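Uncharacterized conserved (Bdellovibrio bacteriovorus, PDB 7O21) probably acts as a peptidoglycan L,D-carboxypeptidase of the YkuD family, editing the cell wall to generate the curvature of this predatory bacterium. Local coordinates at residues R51-V55 with T67-D72; W134-D140 with C151-N156. One frame throughout, in Å; residues are numbered along the deposited sequence.

Contacts 1 and 2 lie in series along the chain, the hairpin of 51-55 with 67-72 closing before 134-140 meets 151-156, and both belong to the L,D-transpeptidase catalytic domain. Their centres are 11 Å apart within one mixed sheet, where strands 52-59, 62-73, 152-153 and 134-136 follow one another. Strand 62-73 is the seam: Asp-72 O lies 2.8 Å from Val-153 N, probably hydrogen-bonded, and Ala-71 packs on Val-154. Helix 156-163 lies against side chains of both contacts. Contact 2 carries the predicted catalytic pair His-136 and Cys-151, and contact 1 continues the same sheet beside it, with the Asp-72 side chain about 9 Å from that of Cys-151.

Contact 1: residues R51-V55 with T67-D72; sequences RKLSV and TEYPAD
Leu-53 and Tyr-69 face each other as the hydrogen-bonded pair of an antiparallel hairpin, with Leu-53 N donating to Tyr-69 O and Tyr-69 N returning the bond to Leu-53 O, both 2.8 Å long. The ladder continues through Val-55 N to Thr-67 O and ends with Ala-71 N on Arg-51 O, at 3.1 Å. On their other side, Arg-51 and Lys-52 form a G1 beta bulge facing Asp-47 on the neighbouring strand 42-47.

Packing is tight on the face that carries Leu-53, Val-55, Thr-67 and Tyr-69. Val-55 and Thr-67 run side by side in the same direction, and their CG2 methyls meet at 3.5 Å; Thr-67 can offer its methyl because OG1 is turned anti to the backbone N (chi1 -165°). Farther along, Leu-53 CB rests 3.8 Å from Ala-71 CB. Helix 156-163 closes over this face, Leu-162 touching Leu-53 and Val-55 while Val-158 and Lys-161 reach Tyr-69.

The other side is looser and polar. Ser-54 OG lies 3.1 Å from Glu-68 OE1, the same oxygen that forms a salt bridge with Lys-65. Lys-52 slants across Glu-68 with its methylenes, CD being 3.7 Å from OE2, while its ammonium stays beyond contact. At the exposed end Arg-51 runs alongside Asp-72 and presents CD, not its guanidinium, to OD2, also at 3.7 Å.

The opposite charges of Arg-51 with Asp-72 and of Lys-52 with Glu-68 are thus near neighbours without ion pairing, and probably contribute only weak, solvent-screened attraction. Cohesion here rests chiefly on the backbone ladder and the apolar face beneath the helix.

Contact 2: residues W134-D140 with C151-N156; sequences WLHAIPD and CVVVRN
The imidazole of His-136 has Cys-151 SG at its edge, in the ring plane and 4.8 Å from the centroid, while Val-152 O lies over one face. Tyr-109 meets the same ring edge-to-face, and Val-153 CG2 approaches it obliquely near CE1. The ring's ND1 donates to Ala-137 O over 2.6 Å, meeting a carbonyl lone pair almost exactly in the ring plane. This bond fixes the ring's rotation and leaves the CD2-NE2 edge turned to Cys-151, with NE2 3.9 Å from SG. Placing CG between the backbone N and the carbonyl carbon (chi1 65°) brings the ring close to Cys-151 and Val-153. Cys-151 SG also accepts a hydrogen bond from Trp-134 N, at 3.5 Å; the Trp-134 indole itself turns away to Tyr-109 and to Gly-225 of the second subunit.

The guanidinium of Arg-155 has Pro-139 O at its edge, 3.2 Å from NH2, and a water there that NH2 reaches only weakly; its NH1 bonds to Val-142 O. Asn-156 ND2 donates to Asp-140 OD1 at 3.3 Å, arriving from above a carboxylate set 62° to the amide, while Asn-156 OD1 takes the N-H of Ala-111. The water donates to Ile-138 O and Asp-140 OD1 and accepts from Asn-156 N, tying the loop to helix 156-163.

At the His-136 end the strands pair in parallel, Val-152 N to Trp-134 O and His-136 N to Val-152 O both spanning 2.9 Å. Ile-138 N and Val-154 O are buried without hydrogen-bond partners, though Ala-137 CA lies against Val-154 O.

A cysteine just before one strand and a histidine on its parallel neighbour are consistent with the Cys-His centre of YkuD-family L,D-transpeptidases, with Cys-151 the predicted nucleophile and His-136 the predicted proton donor/acceptor.

Contact 1: residues R51-V55 with T67-D72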
ATOM      1  N   ARG A  51      18.729  19.557 -12.524  1.00 18.87           N
ATOM      2  CA  ARG A  51      17.368  19.848 -12.976  1.00 17.94           C
ATOM      3  C   ARG A  51      17.033  19.067 -14.252  1.00 18.85           C
ATOM      4  O   ARG A  51      16.564  19.621 -15.249  1.00 17.98           O
ATOM      5  CB  ARG A  51      17.144  21.360 -13.142  1.00 18.19           C
ATOM      6  CG  ARG A  51      17.201  22.128 -11.828  1.00 26.51           C
ATOM      7  CD  ARG A  51      17.227  23.635 -12.074  1.00 34.37           C
ATOM      8  NE  ARG A  51      18.369  24.021 -12.901  1.00 48.57           N
ATOM      9  CZ  ARG A  51      19.424  24.697 -12.458  1.00 59.22           C
ATOM     10  NH1 ARG A  51      19.493  25.071 -11.187  1.00 65.18           N
ATOM     11  NH2 ARG A  51      20.413  24.999 -13.288  1.00 55.40           N
ATOM     12  N   LYS A  52      17.250  17.750 -14.207  1.00 18.41           N
ATOM     13  CA  LYS A  52      17.043  16.909 -15.378  1.00 17.51           C
ATOM     14  C   LYS A  52      16.356  15.615 -14.977  1.00 19.24           C
ATOM     15  O   LYS A  52      16.649  15.044 -13.922  1.00 19.39           O
ATOM     16  CB  LYS A  52      18.358  16.548 -16.073  1.00 23.41           C
ATOM     17  CG  LYS A  52      19.142  17.745 -16.592  1.00 21.02           C
ATOM     18  CD  LYS A  52      18.513  18.338 -17.837  1.00 22.76           C
ATOM     19  CE  LYS A  52      19.485  19.276 -18.538  1.00 38.30           C
ATOM     20  NZ  LYS A  52      18.871  20.599 -18.802  1.00 34.05           N
ATOM     21  N   LEU A  53      15.479  15.140 -15.847  1.00 17.34           N
ATOM     22  CA  LEU A  53      14.851  13.835 -15.722  1.00 15.95           C
ATOM     23  C   LEU A  53      15.199  13.029 -16.961  1.00 18.00           C
ATOM     24  O   LEU A  53      14.974  13.491 -18.085  1.00 18.86           O
ATOM     25  CB  LEU A  53      13.340  13.992 -15.595  1.00 16.11           C
ATOM     26  CG  LEU A  53      12.485  12.736 -15.450  1.00 16.72           C
ATOM     27  CD1 LEU A  53      11.166  13.113 -14.778  1.00 15.93           C
ATOM     28  CD2 LEU A  53      12.222  12.079 -16.810  1.00 20.45           C
ATOM     29  N   SER A  54      15.738  11.829 -16.765  1.00 16.62           N
ATOM     30  CA  SER A  54      16.158  10.970 -17.859  1.00 14.15           C
ATOM     31  C   SER A  54      15.387   9.660 -17.820  1.00 18.78           C
ATOM     32  O   SER A  54      14.922   9.222 -16.767  1.00 18.71           O
ATOM     33  CB  SER A  54      17.644  10.631 -17.772  1.00 18.97           C
ATOM     34  OG  SER A  54      18.446  11.786 -17.607  1.00 26.67           O
ATOM     35  N   VAL A  55      15.223   9.057 -18.991  1.00 16.06           N
ATOM     36  CA  VAL A  55      14.642   7.727 -19.114  1.00 15.26           C
ATOM     37  C   VAL A  55      15.737   6.768 -19.550  1.00 17.96           C
ATOM     38  O   VAL A  55      16.425   7.017 -20.543  1.00 17.98           O
ATOM     39  CB  VAL A  55      13.468   7.704 -20.107  1.00 19.03           C
ATOM     40  CG1 VAL A  55      12.838   6.320 -20.130  1.00 21.76           C
ATOM     41  CG2 VAL A  55      12.439   8.749 -19.728  1.00 17.76           C
ATOM     42  N   THR A  67      16.142   9.222 -23.434  1.00 20.59           N
ATOM     43  CA  THR A  67      15.702  10.608 -23.548  1.00 19.44           C
ATOM     44  C   THR A  67      15.965  11.336 -22.233  1.00 19.33           C
ATOM     45  O   THR A  67      16.323  10.726 -21.220  1.00 17.00           O
ATOM     46  CB  THR A  67      14.226  10.683 -23.951  1.00 25.42           C
ATOM     47  OG1 THR A  67      13.919  12.013 -24.403  1.00 31.10           O
ATOM     48  CG2 THR A  67      13.333  10.323 -22.777  1.00 23.84           C
ATOM     49  N   GLU A  68      15.806  12.661 -22.269  1.00 18.24           N
ATOM     50  CA  GLU A  68      16.113  13.517 -21.137  1.00 21.55           C
ATOM     51  C   GLU A  68      15.363  14.834 -21.303  1.00 20.44           C
ATOM     52  O   GLU A  68      15.268  15.364 -22.416  1.00 20.46           O
ATOM     53  CB  GLU A  68      17.622  13.792 -21.080  1.00 20.45           C
ATOM     54  CG  GLU A  68      18.073  14.599 -19.885  1.00 19.86           C
ATOM     55  CD  GLU A  68      19.575  14.546 -19.700  1.00 31.88           C
ATOM     56  OE1 GLU A  68      20.122  13.430 -19.564  1.00 44.06           O
ATOM     57  OE2 GLU A  68      20.208  15.612 -19.704  1.00 38.84           O
ATOM     58  N   TYR A  69      14.834  15.355 -20.202  1.00 16.06           N
ATOM     59  CA  TYR A  69      14.051  16.578 -20.227  1.00 16.76           C
ATOM     60  C   TYR A  69      14.372  17.409 -18.986  1.00 18.43           C
ATOM     61  O   TYR A  69      14.842  16.873 -17.986  1.00 16.53           O
ATOM     62  CB  TYR A  69      12.556  16.248 -20.191  1.00 18.56           C
ATOM     63  CG  TYR A  69      12.112  15.301 -21.285  1.00 18.92           C
ATOM     64  CD1 TYR A  69      12.039  15.734 -22.596  1.00 21.60           C
ATOM     65  CD2 TYR A  69      11.759  13.987 -21.005  1.00 22.30           C
ATOM     66  CE1 TYR A  69      11.636  14.894 -23.608  1.00 24.76           C
ATOM     67  CE2 TYR A  69      11.349  13.130 -22.021  1.00 22.94           C
ATOM     68  CZ  TYR A  69      11.291  13.596 -23.317  1.00 25.08           C
ATOM     69  OH  TYR A  69      10.893  12.775 -24.345  1.00 37.20           O
ATOM     70  N   PRO A  70      14.101  18.712 -19.038  1.00 16.52           N
ATOM     71  CA  PRO A  70      14.189  19.506 -17.807  1.00 16.92           C
ATOM     72  C   PRO A  70      13.168  19.048 -16.773  1.00 14.71           C
ATOM     73  O   PRO A  70      12.074  18.580 -17.104  1.00 17.41           O
ATOM     74  CB  PRO A  70      13.884  20.933 -18.281  1.00 18.56           C
ATOM     75  CG  PRO A  70      14.051  20.895 -19.795  1.00 19.34           C
ATOM     76  CD  PRO A  70      13.679  19.509 -20.200  1.00 17.45           C
ATOM     77  N   ALA A  71      13.549  19.193 -15.505  1.00 16.53           N
ATOM     78  CA  ALA A  71      12.662  18.892 -14.392  1.00 15.86           C
ATOM     79  C   ALA A  71      13.150  19.666 -13.180  1.00 16.43           C
ATOM     80  O   ALA A  71      14.304  20.097 -13.123  1.00 19.63           O
ATOM     81  CB  ALA A  71      12.698  17.394 -14.080  1.00 16.31           C
ATOM     82  N   ASP A  72      12.259  19.856 -12.212  1.00 16.91           N
ATOM     83  CA  ASP A  72      12.654  20.495 -10.965  1.00 16.30           C
ATOM     84  C   ASP A  72      11.821  19.906  -9.840  1.00 15.98           C
ATOM     85  O   ASP A  72      10.935  19.081 -10.068  1.00 18.12           O
ATOM     86  CB  ASP A  72      12.499  22.020 -11.050  1.00 18.77           C
ATOM     87  CG  ASP A  72      13.588  22.776 -10.285  1.00 20.66           C
ATOM     88  OD1 ASP A  72      14.140  22.240  -9.298  1.00 20.54           O
ATOM     89  OD2 ASP A  72      13.869  23.929 -10.672  1.00 23.23           O
TER

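Contact 2: residues W134-D140 with C151-N156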
ATOM      1  N   TRP A 134       4.804  12.984  -5.806  1.00 16.48           N
ATOM      2  CA  TRP A 134       4.253  12.660  -7.109  1.00 14.42           C
ATOM      3  C   TRP A 134       5.202  13.186  -8.175  1.00 13.89           C
ATOM      4  O   TRP A 134       5.983  14.114  -7.939  1.00 16.64           O
ATOM      5  CB  TRP A 134       2.917  13.380  -7.344  1.00 17.96           C
ATOM      6  CG  TRP A 134       1.730  12.893  -6.558  1.00 16.90           C
ATOM      7  CD1 TRP A 134       1.704  11.916  -5.610  1.00 16.91           C
ATOM      8  CD2 TRP A 134       0.388  13.373  -6.682  1.00 16.67           C
ATOM      9  NE1 TRP A 134       0.421  11.765  -5.121  1.00 16.52           N
ATOM     10  CE2 TRP A 134      -0.406  12.647  -5.772  1.00 17.59           C
ATOM     11  CE3 TRP A 134      -0.220  14.354  -7.476  1.00 17.23           C
ATOM     12  CZ2 TRP A 134      -1.781  12.859  -5.640  1.00 19.81           C
ATOM     13  CZ3 TRP A 134      -1.580  14.571  -7.342  1.00 18.37           C
ATOM     14  CH2 TRP A 134      -2.349  13.822  -6.436  1.00 18.59           C
ATOM     15  N   LEU A 135       5.090  12.611  -9.371  1.00 16.26           N
ATOM     16  CA  LEU A 135       5.653  13.188 -10.588  1.00 13.71           C
ATOM     17  C   LEU A 135       4.490  13.822 -11.347  1.00 15.59           C
ATOM     18  O   LEU A 135       3.510  13.138 -11.654  1.00 15.95           O
ATOM     19  CB  LEU A 135       6.290  12.084 -11.434  1.00 15.06           C
ATOM     20  CG  LEU A 135       6.575  12.431 -12.899  1.00 14.06           C
ATOM     21  CD1 LEU A 135       7.714  13.460 -13.081  1.00 16.92           C
ATOM     22  CD2 LEU A 135       6.899  11.147 -13.643  1.00 16.56           C
ATOM     23  N   HIS A 136       4.550  15.131 -11.584  1.00 14.81           N
ATOM     24  CA  HIS A 136       3.398  15.775 -12.206  1.00 16.56           C
ATOM     25  C   HIS A 136       3.838  16.969 -13.034  1.00 14.03           C
ATOM     26  O   HIS A 136       5.025  17.260 -13.157  1.00 14.21           O
ATOM     27  CB  HIS A 136       2.319  16.147 -11.174  1.00 17.15           C
ATOM     28  CG  HIS A 136       2.738  17.189 -10.184  1.00 15.40           C
ATOM     29  ND1 HIS A 136       2.803  18.535 -10.495  1.00 16.70           N
ATOM     30  CD2 HIS A 136       3.065  17.091  -8.871  1.00 17.51           C
ATOM     31  CE1 HIS A 136       3.168  19.213  -9.419  1.00 16.61           C
ATOM     32  NE2 HIS A 136       3.333  18.358  -8.421  1.00 17.57           N
ATOM     33  N   ALA A 137       2.864  17.642 -13.641  1.00 15.05           N
ATOM     34  CA  ALA A 137       3.141  18.811 -14.453  1.00 16.88           C
ATOM     35  C   ALA A 137       2.561  20.053 -13.774  1.00 15.39           C
ATOM     36  O   ALA A 137       2.284  20.045 -12.563  1.00 16.57           O
ATOM     37  CB  ALA A 137       2.630  18.580 -15.875  1.00 16.10           C
ATOM     38  N   ILE A 138       2.433  21.107 -14.528  1.00 16.30           N
ATOM     39  CA  ILE A 138       2.003  22.404 -13.965  1.00 17.21           C
ATOM     40  C   ILE A 138       1.656  23.306 -15.143  1.00 16.49           C
ATOM     41  O   ILE A 138       2.055  23.028 -16.207  1.00 18.45           O
ATOM     42  CB  ILE A 138       3.127  22.954 -13.062  1.00 19.66           C
ATOM     43  CG1 ILE A 138       2.573  23.755 -11.880  1.00 20.51           C
ATOM     44  CG2 ILE A 138       4.205  23.668 -13.868  1.00 22.82           C
ATOM     45  CD1 ILE A 138       3.378  23.698 -10.642  1.00 25.96           C
ATOM     46  N   PRO A 139       0.919  24.405 -14.961  1.00 18.12           N
ATOM     47  CA  PRO A 139       0.645  25.263 -16.091  1.00 16.17           C
ATOM     48  C   PRO A 139       1.945  25.807 -16.701  1.00 16.54           C
ATOM     49  O   PRO A 139       2.865  26.114 -16.066  1.00 18.59           O
ATOM     50  CB  PRO A 139      -0.159  26.382 -15.440  1.00 17.81           C
ATOM     51  CG  PRO A 139      -0.910  25.639 -14.374  1.00 21.98           C
ATOM     52  CD  PRO A 139       0.162  24.750 -13.791  1.00 19.50           C
ATOM     53  N   ASP A 140       1.858  26.040 -17.995  1.00 19.39           N
ATOM     54  CA  ASP A 140       2.999  26.568 -18.769  1.00 19.06           C
ATOM     55  C   ASP A 140       3.478  27.927 -18.233  1.00 42.00           C
ATOM     56  O   ASP A 140       4.647  28.189 -18.346  1.00 61.54           O
ATOM     57  CB  ASP A 140       2.602  26.704 -20.226  1.00 27.95           C
ATOM     58  CG  ASP A 140       2.304  25.407 -20.951  1.00 21.51           C
ATOM     59  OD1 ASP A 140       2.779  24.397 -20.555  1.00 22.58           O
ATOM     60  OD2 ASP A 140       1.643  25.466 -21.910  1.00 24.97           O
ATOM     61  N   CYS A 151       7.800  17.199  -4.724  1.00 19.58           N
ATOM     62  CA  CYS A 151       7.288  16.588  -5.941  1.00 20.79           C
ATOM     63  C   CYS A 151       8.243  16.842  -7.094  1.00 17.40           C
ATOM     64  O   CYS A 151       8.925  17.867  -7.148  1.00 18.63           O
ATOM     65  CB  CYS A 151       5.936  17.183  -6.283  1.00 17.56           C
ATOM     66  SG  CYS A 151       4.622  16.443  -5.267  1.00 23.05           S
ATOM     67  N   VAL A 152       8.274  15.908  -8.033  1.00 17.76           N
ATOM     68  CA  VAL A 152       9.026  16.090  -9.274  1.00 16.14           C
ATOM     69  C   VAL A 152       8.097  16.719 -10.302  1.00 15.53           C
ATOM     70  O   VAL A 152       7.034  16.166 -10.605  1.00 17.01           O
ATOM     71  CB  VAL A 152       9.575  14.755  -9.788  1.00 15.66           C
ATOM     72  CG1 VAL A 152      10.375  14.976 -11.078  1.00 18.64           C
ATOM     73  CG2 VAL A 152      10.409  14.058  -8.711  1.00 18.80           C
ATOM     74  N   VAL A 153       8.473  17.884 -10.823  1.00 15.47           N
ATOM     75  CA  VAL A 153       7.601  18.651 -11.704  1.00 14.70           C
ATOM     76  C   VAL A 153       8.278  18.820 -13.057  1.00 16.61           C
ATOM     77  O   VAL A 153       9.470  19.157 -13.132  1.00 16.51           O
ATOM     78  CB  VAL A 153       7.270  20.022 -11.094  1.00 15.36           C
ATOM     79  CG1 VAL A 153       6.168  20.741 -11.905  1.00 17.10           C
ATOM     80  CG2 VAL A 153       6.879  19.878  -9.626  1.00 18.47           C
ATOM     81  N   VAL A 154       7.502  18.604 -14.117  1.00 15.70           N
ATOM     82  CA  VAL A 154       7.929  18.756 -15.496  1.00 16.28           C
ATOM     83  C   VAL A 154       6.861  19.543 -16.248  1.00 16.83           C
ATOM     84  O   VAL A 154       5.752  19.776 -15.760  1.00 16.52           O
ATOM     85  CB  VAL A 154       8.173  17.394 -16.180  1.00 17.23           C
ATOM     86  CG1 VAL A 154       9.292  16.630 -15.474  1.00 16.54           C
ATOM     87  CG2 VAL A 154       6.900  16.558 -16.181  1.00 15.64           C
ATOM     88  N   ARG A 155       7.177  19.891 -17.465  1.00 16.46           N
ATOM     89  CA  ARG A 155       6.219  20.611 -18.330  1.00 15.36           C
ATOM     90  C   ARG A 155       5.130  19.654 -18.840  1.00 16.51           C
ATOM     91  O   ARG A 155       5.306  18.475 -18.839  1.00 16.07           O
ATOM     92  CB  ARG A 155       6.983  21.321 -19.452  1.00 17.85           C
ATOM     93  CG  ARG A 155       7.873  22.455 -18.982  1.00 17.62           C
ATOM     94  CD  ARG A 155       7.048  23.604 -18.454  1.00 21.08           C
ATOM     95  NE  ARG A 155       7.800  24.557 -17.681  1.00 19.69           N
ATOM     96  CZ  ARG A 155       7.220  25.389 -16.856  1.00 23.70           C
ATOM     97  NH1 ARG A 155       7.923  26.231 -16.143  1.00 26.68           N
ATOM     98  NH2 ARG A 155       5.926  25.354 -16.695  1.00 19.31           N
ATOM     99  N   ASN A 156       4.031  20.222 -19.293  1.00 16.02           N
ATOM    100  CA  ASN A 156       2.874  19.428 -19.778  1.00 15.28           C
ATOM    101  C   ASN A 156       3.264  18.549 -20.972  1.00 18.07           C
ATOM    102  O   ASN A 156       2.821  17.468 -21.041  1.00 18.30           O
ATOM    103  CB  ASN A 156       1.723  20.354 -20.179  1.00 18.28           C
ATOM    104  CG  ASN A 156       1.033  20.936 -18.977  1.00 22.73           C
ATOM    105  OD1 ASN A 156       0.651  20.195 -18.104  1.00 19.95           O
ATOM    106  ND2 ASN A 156       0.900  22.243 -18.940  1.00 21.06           N
TER
HETATM  107  O   HOH W   1       3.862  23.204 -18.214  1.00 18.30           O